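Local coordinates for protein D-alanine--D-alanine ligase (Acinetobacter baumannii ACICU, PDB 5D8D) that joins two D-alanine molecules into D-alanyl-D-alanine at the expense of ATP, a step of bacterial peptidoglycan synthesis, at residues Q29-A34 against E294-I299; T53-Y58 against G73-V78; Q108-P113 against F243-A248; P273-T276 against V281-A284. One frame throughout, in Å; residues are numbered along the deposited sequence.

Contact 1 of 4, residues Q29-A34 against E294-I299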
loop_
_atom_site.group_PDB
_atom_site.type_symbol
_atom_site.label_atom_id
_atom_site.label_comp_id
_atom_site.label_asym_id
_atom_site.label_seq_id
_atom_site.Cartn_x
_atom_site.Cartn_y
_atom_site.Cartn_z
ATOM N N GLN A 29 -17.747 14.742 14.280
ATOM C CA GLN A 29 -18.450 15.585 15.233
ATOM C C GLN A 29 -17.990 15.277 16.618
ATOM O O GLN A 29 -17.713 16.188 17.413
ATOM C CB GLN A 29 -19.958 15.351 15.174
ATOM C CG GLN A 29 -20.737 16.516 14.656
ATOM C CD GLN A 29 -20.708 17.662 15.614
ATOM O OE1 GLN A 29 -20.403 18.776 15.241
ATOM N NE2 GLN A 29 -20.970 17.384 16.859
ATOM N N ALA A 30 -17.913 13.993 16.956
ATOM C CA ALA A 30 -17.517 13.685 18.344
ATOM C C ALA A 30 -16.070 14.125 18.626
ATOM O O ALA A 30 -15.764 14.671 19.697
ATOM C CB ALA A 30 -17.719 12.218 18.665
ATOM N N VAL A 31 -15.190 13.943 17.639
ATOM C CA VAL A 31 -13.796 14.351 17.810
ATOM C C VAL A 31 -13.667 15.865 17.860
ATOM O O VAL A 31 -12.897 16.405 18.659
ATOM C CB VAL A 31 -12.897 13.764 16.729
ATOM C CG1 VAL A 31 -11.484 14.351 16.840
ATOM C CG2 VAL A 31 -12.864 12.264 16.882
ATOM N N LEU A 32 -14.424 16.547 17.021
ATOM C CA LEU A 32 -14.400 18.012 17.030
ATOM C C LEU A 32 -14.796 18.587 18.374
ATOM O O LEU A 32 -14.066 19.392 18.950
ATOM C CB LEU A 32 -15.305 18.568 15.931
ATOM C CG LEU A 32 -15.271 20.064 15.686
ATOM C CD1 LEU A 32 -13.892 20.501 15.228
ATOM C CD2 LEU A 32 -16.294 20.415 14.639
ATOM N N ASP A 33 -15.943 18.149 18.889
ATOM C CA ASP A 33 -16.412 18.598 20.204
ATOM C C ASP A 33 -15.415 18.326 21.317
ATOM O O ASP A 33 -15.310 19.105 22.257
ATOM C CB ASP A 33 -17.767 17.969 20.588
ATOM C CG ASP A 33 -18.952 18.544 19.804
ATOM O OD1 ASP A 33 -18.943 19.750 19.451
ATOM O OD2 ASP A 33 -19.923 17.776 19.574
ATOM N N ALA A 34 -14.720 17.213 21.234
ATOM C CA ALA A 34 -13.779 16.833 22.264
ATOM C C ALA A 34 -12.523 17.702 22.211
ATOM O O ALA A 34 -12.015 18.154 23.248
ATOM C CB ALA A 34 -13.418 15.341 22.135
ATOM N N GLU A 294 -9.549 13.048 26.527
ATOM C CA GLU A 294 -8.140 12.786 26.754
ATOM C C GLU A 294 -7.634 11.875 25.645
ATOM O O GLU A 294 -6.574 12.103 25.077
ATOM C CB GLU A 294 -7.895 12.165 28.140
ATOM C CG GLU A 294 -7.977 13.154 29.299
ATOM C CD GLU A 294 -8.214 12.508 30.663
ATOM O OE1 GLU A 294 -8.777 11.391 30.780
ATOM O OE2 GLU A 294 -7.845 13.147 31.663
ATOM N N LEU A 295 -8.418 10.865 25.307
ATOM C CA LEU A 295 -8.099 9.990 24.187
ATOM C C LEU A 295 -7.841 10.812 22.902
ATOM O O LEU A 295 -6.858 10.556 22.195
ATOM C CB LEU A 295 -9.230 8.963 23.978
ATOM C CG LEU A 295 -9.270 8.192 22.681
ATOM C CD1 LEU A 295 -7.972 7.409 22.545
ATOM C CD2 LEU A 295 -10.477 7.276 22.639
ATOM N N CYS A 296 -8.685 11.814 22.633
ATOM C CA CYS A 296 -8.550 12.607 21.426
ATOM C C CYS A 296 -7.286 13.440 21.471
ATOM O O CYS A 296 -6.550 13.477 20.522
ATOM C CB CYS A 296 -9.773 13.466 21.176
ATOM S SG CYS A 296 -11.252 12.516 20.717
ATOM N N VAL A 297 -6.985 14.071 22.583
ATOM C CA VAL A 297 -5.703 14.770 22.679
ATOM C C VAL A 297 -4.487 13.805 22.459
ATOM O O VAL A 297 -3.512 14.141 21.780
ATOM C CB VAL A 297 -5.616 15.541 24.007
ATOM C CG1 VAL A 297 -4.192 16.013 24.306
ATOM C CG2 VAL A 297 -6.557 16.743 23.946
ATOM N N ALA A 298 -4.573 12.606 23.000
ATOM C CA ALA A 298 -3.468 11.661 22.912
ATOM C C ALA A 298 -3.261 11.154 21.471
ATOM O O ALA A 298 -2.120 10.986 21.017
ATOM C CB ALA A 298 -3.689 10.501 23.881
ATOM N N ILE A 299 -4.348 10.903 20.752
ATOM C CA ILE A 299 -4.248 10.610 19.333
ATOM C C ILE A 299 -3.548 11.801 18.626
ATOM O O ILE A 299 -2.588 11.619 17.896
ATOM C CB ILE A 299 -5.630 10.271 18.727
ATOM C CG1 ILE A 299 -6.111 8.917 19.264
ATOM C CG2 ILE A 299 -5.601 10.226 17.197
ATOM C CD1 ILE A 299 -7.618 8.650 19.119
#
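Ala34 and Cys296 make the closest approach between segments 29-34 and 294-299, the methyl CB of Ala34 lying 3.8 Å from the thiol sulfur SG of Cys296. One turn back from Ala34, the CG2 methyl of Val31 reaches that sulfur more loosely, at 4.2 Å from Cys296 SG. The thiol fills the notch between two side chains spaced i, i+3. It gets there because SG stands anti to the carbonyl carbon of Cys296 (chi1 -69°), directed at the other helix. Val31 offers CG2, the methyl beside its own backbone N. The contact joins helix 21-37, part of the N-terminal Rossmann-like region with its small parallel sheet, to helix 292-301 near the end of the ATP-grasp part of the chain. All three side chains are buried; Met275 covers both Val31 and Cys296, and Phe62 of strand 60-63 adds to the cover of Val31. The far side of helix 21-37 is looser. There Gln29 is exposed, and its NE2 makes a weak hydrogen bond of 2.9 Å to Asp33 OD2, bent to 122° at the hydrogen. On the other helix Glu294 turns to the surface, its OE1 accepting a hydrogen bond from Ser291 N.

Contact 2 of 4, residues T53-Y58 against G73-V78; sequences TELVNY and GQIQGV
Leu55 reaches helix 74-81 with one methyl: its CD1 lies 3.9 Å from CG2 of Val78 and 4.3 Å from CD1 of Ile75. The leucine leaves the 3-10 segment 53-57 with CG anti to the carbonyl carbon (chi1 -78°), and an extended chi2 of 166° carries CD1 outward as the leading atom. Its side chain meets that of Val78 at about a right angle, and the touch is between single methyls. Val78 is rotated well off a staggered position (chi1 -19°), and CG2 is the branch it presents. Ile75, a turn earlier, does not point straight at Leu55, but its CD1 end comes nearer. Behind the leucine the 3-10 segment is tied by polar bonds: Glu54 O accepts both Asn57 N and Asn57 ND2 from the same face of its plane, the side-chain bond measuring 3.0 Å between Asn57 ND2 and Glu54 O. Ala11 and Leu13 of strand 9-13 and Phe45 of strand 41-45 also pack on Leu55, which places the contact against the parallel sheet of the N-terminal Rossmann-like region. Ile75 and Val78 continue outward to Trp81 and Gly77 of the second subunit. With buried methyl groups alone meeting across the two segments, the attraction is dispersive and hydrophobic, and depends on shape more than on direction.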
loop_
_atom_site.group_PDB
_atom_site.type_symbol
_atom_site.label_atom_id
_atom_site.label_comp_id
_atom_site.label_asym_id
_atom_site.label_seq_id
_atom_site.Cartn_x
_atom_site.Cartn_y
_atom_site.Cartn_z
ATOM N N THR A 53 -6.764 20.757 -1.304
ATOM C CA THR A 53 -5.700 21.790 -1.365
ATOM C C THR A 53 -5.782 22.833 -0.279
ATOM O O THR A 53 -4.779 23.409 0.089
ATOM C CB THR A 53 -5.648 22.510 -2.729
ATOM O OG1 THR A 53 -6.903 23.164 -3.008
ATOM C CG2 THR A 53 -5.305 21.482 -3.815
ATOM N N GLU A 54 -6.979 23.035 0.255
ATOM C CA GLU A 54 -7.231 24.001 1.354
ATOM C C GLU A 54 -6.756 23.553 2.751
ATOM O O GLU A 54 -6.819 24.319 3.718
ATOM C CB GLU A 54 -8.710 24.380 1.358
ATOM C CG GLU A 54 -9.152 24.983 0.020
ATOM C CD GLU A 54 -10.602 25.453 -0.009
ATOM O OE1 GLU A 54 -11.063 26.015 1.005
ATOM O OE2 GLU A 54 -11.271 25.282 -1.053
ATOM N N LEU A 55 -6.231 22.332 2.826
ATOM C CA LEU A 55 -5.564 21.814 4.002
ATOM C C LEU A 55 -4.298 22.560 4.319
ATOM O O LEU A 55 -3.792 22.482 5.440
ATOM C CB LEU A 55 -5.236 20.307 3.836
ATOM C CG LEU A 55 -6.421 19.340 4.033
ATOM C CD1 LEU A 55 -6.097 17.942 3.528
ATOM C CD2 LEU A 55 -6.828 19.256 5.492
ATOM N N VAL A 56 -3.780 23.290 3.342
ATOM C CA VAL A 56 -2.578 24.097 3.556
ATOM C C VAL A 56 -2.791 25.185 4.625
ATOM O O VAL A 56 -1.846 25.596 5.288
ATOM C CB VAL A 56 -2.082 24.662 2.196
ATOM C CG1 VAL A 56 -2.878 25.905 1.783
ATOM C CG2 VAL A 56 -0.588 24.922 2.237
ATOM N N ASN A 57 -4.049 25.585 4.846
ATOM C CA ASN A 57 -4.430 26.508 5.939
ATOM C C ASN A 57 -4.343 25.940 7.386
ATOM O O ASN A 57 -4.758 26.610 8.317
ATOM C CB ASN A 57 -5.855 27.005 5.689
ATOM C CG ASN A 57 -5.999 27.771 4.381
ATOM O OD1 ASN A 57 -5.357 28.792 4.177
ATOM N ND2 ASN A 57 -6.824 27.260 3.478
ATOM N N TYR A 58 -3.799 24.731 7.576
ATOM C CA TYR A 58 -3.764 24.073 8.873
ATOM C C TYR A 58 -2.370 23.583 9.242
ATOM O O TYR A 58 -1.560 23.250 8.392
ATOM C CB TYR A 58 -4.763 22.894 8.902
ATOM C CG TYR A 58 -6.180 23.362 8.739
ATOM C CD1 TYR A 58 -6.915 23.823 9.823
ATOM C CD2 TYR A 58 -6.754 23.415 7.495
ATOM C CE1 TYR A 58 -8.218 24.289 9.669
ATOM C CE2 TYR A 58 -8.043 23.899 7.315
ATOM C CZ TYR A 58 -8.769 24.333 8.399
ATOM O OH TYR A 58 -10.042 24.770 8.170
ATOM N N GLY A 73 -4.833 5.224 2.065
ATOM C CA GLY A 73 -3.588 5.922 1.666
ATOM C C GLY A 73 -3.797 7.188 0.825
ATOM O O GLY A 73 -2.881 7.970 0.652
ATOM N N GLN A 74 -5.019 7.426 0.364
ATOM C CA GLN A 74 -5.281 8.558 -0.454
ATOM C C GLN A 74 -5.190 9.899 0.280
ATOM O O GLN A 74 -4.492 10.800 -0.153
ATOM C CB GLN A 74 -6.672 8.447 -1.030
ATOM C CG GLN A 74 -6.853 7.268 -1.959
ATOM C CD GLN A 74 -8.090 7.361 -2.793
ATOM O OE1 GLN A 74 -8.413 6.415 -3.471
ATOM N NE2 GLN A 74 -8.741 8.510 -2.820
ATOM N N ILE A 75 -5.920 10.052 1.369
ATOM C CA ILE A 75 -5.882 11.316 2.080
ATOM C C ILE A 75 -4.504 11.476 2.722
ATOM O O ILE A 75 -4.031 12.599 2.843
ATOM C CB ILE A 75 -7.037 11.476 3.108
ATOM C CG1 ILE A 75 -7.170 12.928 3.631
ATOM C CG2 ILE A 75 -6.824 10.556 4.313
ATOM C CD1 ILE A 75 -7.589 13.966 2.618
ATOM N N GLN A 76 -3.869 10.371 3.130
ATOM C CA GLN A 76 -2.501 10.418 3.706
ATOM C C GLN A 76 -1.491 10.843 2.615
ATOM O O GLN A 76 -0.533 11.557 2.876
ATOM C CB GLN A 76 -2.096 9.055 4.231
ATOM C CG GLN A 76 -2.860 8.504 5.444
ATOM C CD GLN A 76 -4.290 8.107 5.158
ATOM O OE1 GLN A 76 -4.694 8.006 4.025
ATOM N NE2 GLN A 76 -5.064 7.908 6.186
ATOM N N GLY A 77 -1.738 10.402 1.378
ATOM C CA GLY A 77 -0.992 10.862 0.207
ATOM C C GLY A 77 -0.982 12.373 0.095
ATOM O O GLY A 77 0.109 13.003 0.004
ATOM N N VAL A 78 -2.178 12.974 0.142
ATOM C CA VAL A 78 -2.250 14.451 0.017
ATOM C C VAL A 78 -1.562 15.144 1.180
ATOM O O VAL A 78 -0.880 16.159 1.000
ATOM C CB VAL A 78 -3.651 15.101 -0.335
ATOM C CG1 VAL A 78 -4.659 14.128 -0.951
ATOM C CG2 VAL A 78 -4.238 15.891 0.799
#

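Contact 3 of 4, residues Q108-P113 against F243-A248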
loop_
_atom_site.group_PDB
_atom_site.type_symbol
_atom_site.label_atom_id
_atom_site.label_comp_id
_atom_site.label_asym_id
_atom_site.label_seq_id
_atom_site.Cartn_x
_atom_site.Cartn_y
_atom_site.Cartn_z
ATOM N N GLN A 108 1.680 -13.625 6.943
ATOM C CA GLN A 108 2.348 -14.898 6.557
ATOM C C GLN A 108 3.834 -14.681 6.403
ATOM O O GLN A 108 4.642 -15.443 6.897
ATOM C CB GLN A 108 1.804 -15.419 5.242
ATOM C CG GLN A 108 0.523 -16.212 5.399
ATOM C CD GLN A 108 -0.289 -16.361 4.114
ATOM O OE1 GLN A 108 0.018 -15.764 3.063
ATOM N NE2 GLN A 108 -1.359 -17.165 4.199
ATOM N N GLY A 109 4.174 -13.563 5.782
ATOM C CA GLY A 109 5.525 -13.228 5.512
ATOM C C GLY A 109 6.339 -12.800 6.690
ATOM O O GLY A 109 7.525 -12.558 6.517
ATOM N N SER A 110 5.731 -12.656 7.864
ATOM C CA SER A 110 6.464 -12.224 9.057
ATOM C C SER A 110 6.374 -13.260 10.161
ATOM O O SER A 110 6.668 -12.948 11.320
ATOM C CB SER A 110 5.921 -10.889 9.566
ATOM O OG SER A 110 5.579 -10.032 8.489
ATOM N N ASP A 111 5.975 -14.484 9.795
ATOM C CA ASP A 111 5.897 -15.626 10.711
ATOM C C ASP A 111 4.827 -15.461 11.807
ATOM O O ASP A 111 4.996 -15.909 12.943
ATOM C CB ASP A 111 7.298 -15.953 11.279
ATOM C CG ASP A 111 7.695 -17.405 11.026
ATOM O OD1 ASP A 111 6.934 -18.307 11.466
ATOM O OD2 ASP A 111 8.746 -17.633 10.367
ATOM N N LEU A 112 3.711 -14.844 11.426
ATOM C CA LEU A 112 2.619 -14.480 12.323
ATOM C C LEU A 112 1.429 -15.315 11.850
ATOM O O LEU A 112 1.194 -15.437 10.636
ATOM C CB LEU A 112 2.321 -12.967 12.233
ATOM C CG LEU A 112 2.902 -11.979 13.258
ATOM C CD1 LEU A 112 4.208 -12.416 13.902
ATOM C CD2 LEU A 112 3.092 -10.611 12.657
ATOM N N PRO A 113 0.668 -15.889 12.787
ATOM C CA PRO A 113 -0.411 -16.792 12.383
ATOM C C PRO A 113 -1.664 -16.095 11.853
ATOM O O PRO A 113 -2.115 -15.111 12.422
ATOM C CB PRO A 113 -0.737 -17.519 13.678
ATOM C CG PRO A 113 -0.486 -16.482 14.735
ATOM C CD PRO A 113 0.663 -15.642 14.239
ATOM N N PHE A 243 0.755 -5.302 14.278
ATOM C CA PHE A 243 0.529 -3.880 14.067
ATOM C C PHE A 243 1.801 -3.302 13.437
ATOM O O PHE A 243 1.731 -2.608 12.418
ATOM C CB PHE A 243 0.172 -3.209 15.414
ATOM C CG PHE A 243 -0.308 -1.782 15.327
ATOM C CD1 PHE A 243 -1.613 -1.497 14.971
ATOM C CD2 PHE A 243 0.539 -0.723 15.667
ATOM C CE1 PHE A 243 -2.077 -0.179 14.950
ATOM C CE2 PHE A 243 0.091 0.605 15.624
ATOM C CZ PHE A 243 -1.231 0.873 15.272
ATOM N N GLN A 244 2.948 -3.600 14.042
ATOM C CA GLN A 244 4.244 -3.227 13.478
ATOM C C GLN A 244 4.523 -3.815 12.102
ATOM O O GLN A 244 5.003 -3.113 11.212
ATOM C CB GLN A 244 5.364 -3.606 14.433
ATOM C CG GLN A 244 5.396 -2.687 15.643
ATOM C CD GLN A 244 6.146 -3.209 16.853
ATOM O OE1 GLN A 244 6.435 -2.434 17.773
ATOM N NE2 GLN A 244 6.425 -4.507 16.900
ATOM N N ALA A 245 4.174 -5.075 11.898
ATOM C CA ALA A 245 4.491 -5.745 10.642
ATOM C C ALA A 245 3.909 -5.042 9.446
ATOM O O ALA A 245 4.556 -4.871 8.441
ATOM C CB ALA A 245 4.030 -7.183 10.651
ATOM N N VAL A 246 2.663 -4.655 9.562
ATOM C CA VAL A 246 1.924 -4.088 8.457
ATOM C C VAL A 246 2.291 -2.606 8.350
ATOM O O VAL A 246 1.898 -1.952 7.392
ATOM C CB VAL A 246 0.428 -4.330 8.687
ATOM C CG1 VAL A 246 -0.153 -3.240 9.582
ATOM C CG2 VAL A 246 -0.309 -4.419 7.379
ATOM N N GLY A 247 3.048 -2.083 9.327
ATOM C CA GLY A 247 3.488 -0.697 9.319
ATOM C C GLY A 247 2.485 0.316 9.883
ATOM O O GLY A 247 2.584 1.506 9.578
ATOM N N ALA A 248 1.534 -0.134 10.718
ATOM C CA ALA A 248 0.559 0.779 11.344
ATOM C C ALA A 248 1.259 1.638 12.378
ATOM O O ALA A 248 2.256 1.183 12.942
ATOM C CB ALA A 248 -0.584 0.012 11.986
#
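Ala245 points its methyl at the gap between two side chains of the turn that follows helix 100-108: its CB is 3.9 Å from the hydroxyl OG of Ser110 and 4.1 Å from the CD2 methyl of Leu112. Both are van der Waals approaches, one to a polar atom and one to a hydrocarbon branch. The serine oxygen is engaged elsewhere, in a hydrogen bond with the backbone carbonyl O of Ile106. A chi1 of -38° holds OG beside the backbone N of Ser110, from where it can serve that carbonyl in the helix just before it while one flank rests on the alanine. Both torsions of Leu112, chi1 -97° and chi2 27°, lie well off staggered values, which may mean some strain; the residue is buried, with Arg241 of helix 229-245 and Leu266 of strand 264-270 also packed on it. In the next shell, Asp111 takes a positive phi and turns the chain, so that Ser110 and Leu112 both face Ala245. On the other side Gly247, likewise at positive phi, reverses the chain after the helix, and Ala248 folds back to lay its CB 3.3 Å above the ring plane of Phe243, over the ring centre. The second subunit packs close by, its Gln105 against Ser110. Two helix C-termini therefore meet here, each closed by a Schellman motif, at Asp111 and at Gly247, within the ATP-grasp part of the ligase.

Contact 4 of 4, residues P273-T276 against V281-A284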
loop_
_atom_site.group_PDB
_atom_site.type_symbol
_atom_site.label_atom_id
_atom_site.label_comp_id
_atom_site.label_asym_id
_atom_site.label_seq_id
_atom_site.Cartn_x
_atom_site.Cartn_y
_atom_site.Cartn_z
ATOM N N PRO A 273 -10.218 3.756 13.101
ATOM C CA PRO A 273 -11.407 3.265 13.763
ATOM C C PRO A 273 -12.439 4.343 14.057
ATOM O O PRO A 273 -12.108 5.543 14.135
ATOM C CB PRO A 273 -10.885 2.704 15.081
ATOM C CG PRO A 273 -9.434 2.506 14.886
ATOM C CD PRO A 273 -9.010 3.540 13.911
ATOM N N GLY A 274 -13.677 3.892 14.241
ATOM C CA GLY A 274 -14.740 4.696 14.745
ATOM C C GLY A 274 -14.390 5.447 16.023
ATOM O O GLY A 274 -13.597 4.984 16.872
ATOM N N MET A 275 -14.909 6.675 16.082
ATOM C CA MET A 275 -14.922 7.454 17.274
ATOM C C MET A 275 -16.369 7.884 17.578
ATOM O O MET A 275 -16.604 8.827 18.350
ATOM C CB MET A 275 -13.929 8.609 17.122
ATOM C CG MET A 275 -12.471 8.130 17.098
ATOM S SD MET A 275 -11.820 7.634 18.705
ATOM C CE MET A 275 -11.411 9.214 19.415
ATOM N N THR A 276 -17.342 7.158 17.018
ATOM C CA THR A 276 -18.720 7.319 17.444
ATOM C C THR A 276 -18.924 6.850 18.892
ATOM O O THR A 276 -18.113 6.132 19.475
ATOM C CB THR A 276 -19.710 6.503 16.629
ATOM O OG1 THR A 276 -19.603 5.123 17.005
ATOM C CG2 THR A 276 -19.479 6.693 15.145
ATOM N N VAL A 281 -12.648 1.639 20.380
ATOM C CA VAL A 281 -11.413 2.263 20.871
ATOM C C VAL A 281 -11.645 3.160 22.101
ATOM O O VAL A 281 -10.836 3.113 23.039
ATOM C CB VAL A 281 -10.598 2.990 19.740
ATOM C CG1 VAL A 281 -9.465 3.892 20.304
ATOM C CG2 VAL A 281 -10.015 1.977 18.725
ATOM N N PRO A 282 -12.728 3.973 22.124
ATOM C CA PRO A 282 -13.019 4.720 23.367
ATOM C C PRO A 282 -13.252 3.838 24.602
ATOM O O PRO A 282 -12.779 4.196 25.695
ATOM C CB PRO A 282 -14.267 5.535 23.021
ATOM C CG PRO A 282 -14.154 5.740 21.555
ATOM C CD PRO A 282 -13.578 4.450 21.017
ATOM N N LYS A 283 -13.981 2.739 24.408
ATOM C CA LYS A 283 -14.170 1.687 25.420
ATOM C C LYS A 283 -12.835 1.270 26.028
ATOM O O LYS A 283 -12.630 1.317 27.252
ATOM C CB LYS A 283 -14.835 0.428 24.810
ATOM C CG LYS A 283 -16.264 0.091 25.193
ATOM C CD LYS A 283 -17.329 1.030 24.593
ATOM C CE LYS A 283 -18.619 0.273 24.206
ATOM N NZ LYS A 283 -19.853 1.108 24.232
ATOM N N ALA A 284 -11.922 0.858 25.158
ATOM C CA ALA A 284 -10.685 0.260 25.605
ATOM C C ALA A 284 -9.780 1.297 26.242
ATOM O O ALA A 284 -9.026 0.966 27.149
ATOM C CB ALA A 284 -9.978 -0.403 24.446
#
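Met275 and Pro282 meet obliquely, the thioether sulfur SD of Met275 lying 4.1 Å from CG of Pro282. Along the methionine the neighbours change: CB, and less closely CG, lie against the CG2 methyl of Val31 on helix 21-37. CG stands anti to the carbonyl carbon, and bends at chi2 (-75°) and chi3 (-81°) curl the chain so that SD comes round to Pro282, although the first bond of the side chain does not point at it. The terminal methyl CE turns away from the proline to the sulfur of Cys296. The methionine thus lies where the loop between strand 264-270 and helix 280-286 runs past helices 21-37 and 292-301, in the C-terminal part of the ATP-grasp region. Its backbone is held too, Met275 N being hydrogen-bonded to Ser27 OG. Earlier in the loop, the ring of Pro273 turns its CB-CG edge to Val281, both carbons touching one methyl, at 3.8 Å from Pro273 CB to Val281 CG2 and 3.9 Å from Pro273 CG to the same atom. Val281 offers that branch because its other methyl, CG1, stands anti to the backbone N (chi1 168°). Between these two apolar pairs the carbonyl O of Gly274 lies 4.2 Å from Pro282 CD. The side chain of Pro273 comes within about 4 Å of that of Asn270, a predicted magnesium ligand, and Thr276 OG1 is hydrogen-bonded to Ser279 OG.

Overall arrangement
From the N terminus, helix 21-37 supplies the first half of contact 1, whose partner, helix 292-301, comes only near the end of the modelled chain; the other three contacts fall within this long loop. Contact 2 closes first, a short loop around strand 60-63 in the N-terminal region. Contact 3 closes a loop of 129 residues, from the turn after helix 100-108 to the end of helix 229-245, and contact 4 a four-residue loop leading into helix 280-286. These three follow in series and none cross. Contacts 1 and 4 touch through Met275, linking the N-terminal region to the ATP-grasp part, whereas contacts 2 and 3, their centres about 28 Å apart, both border the second subunit.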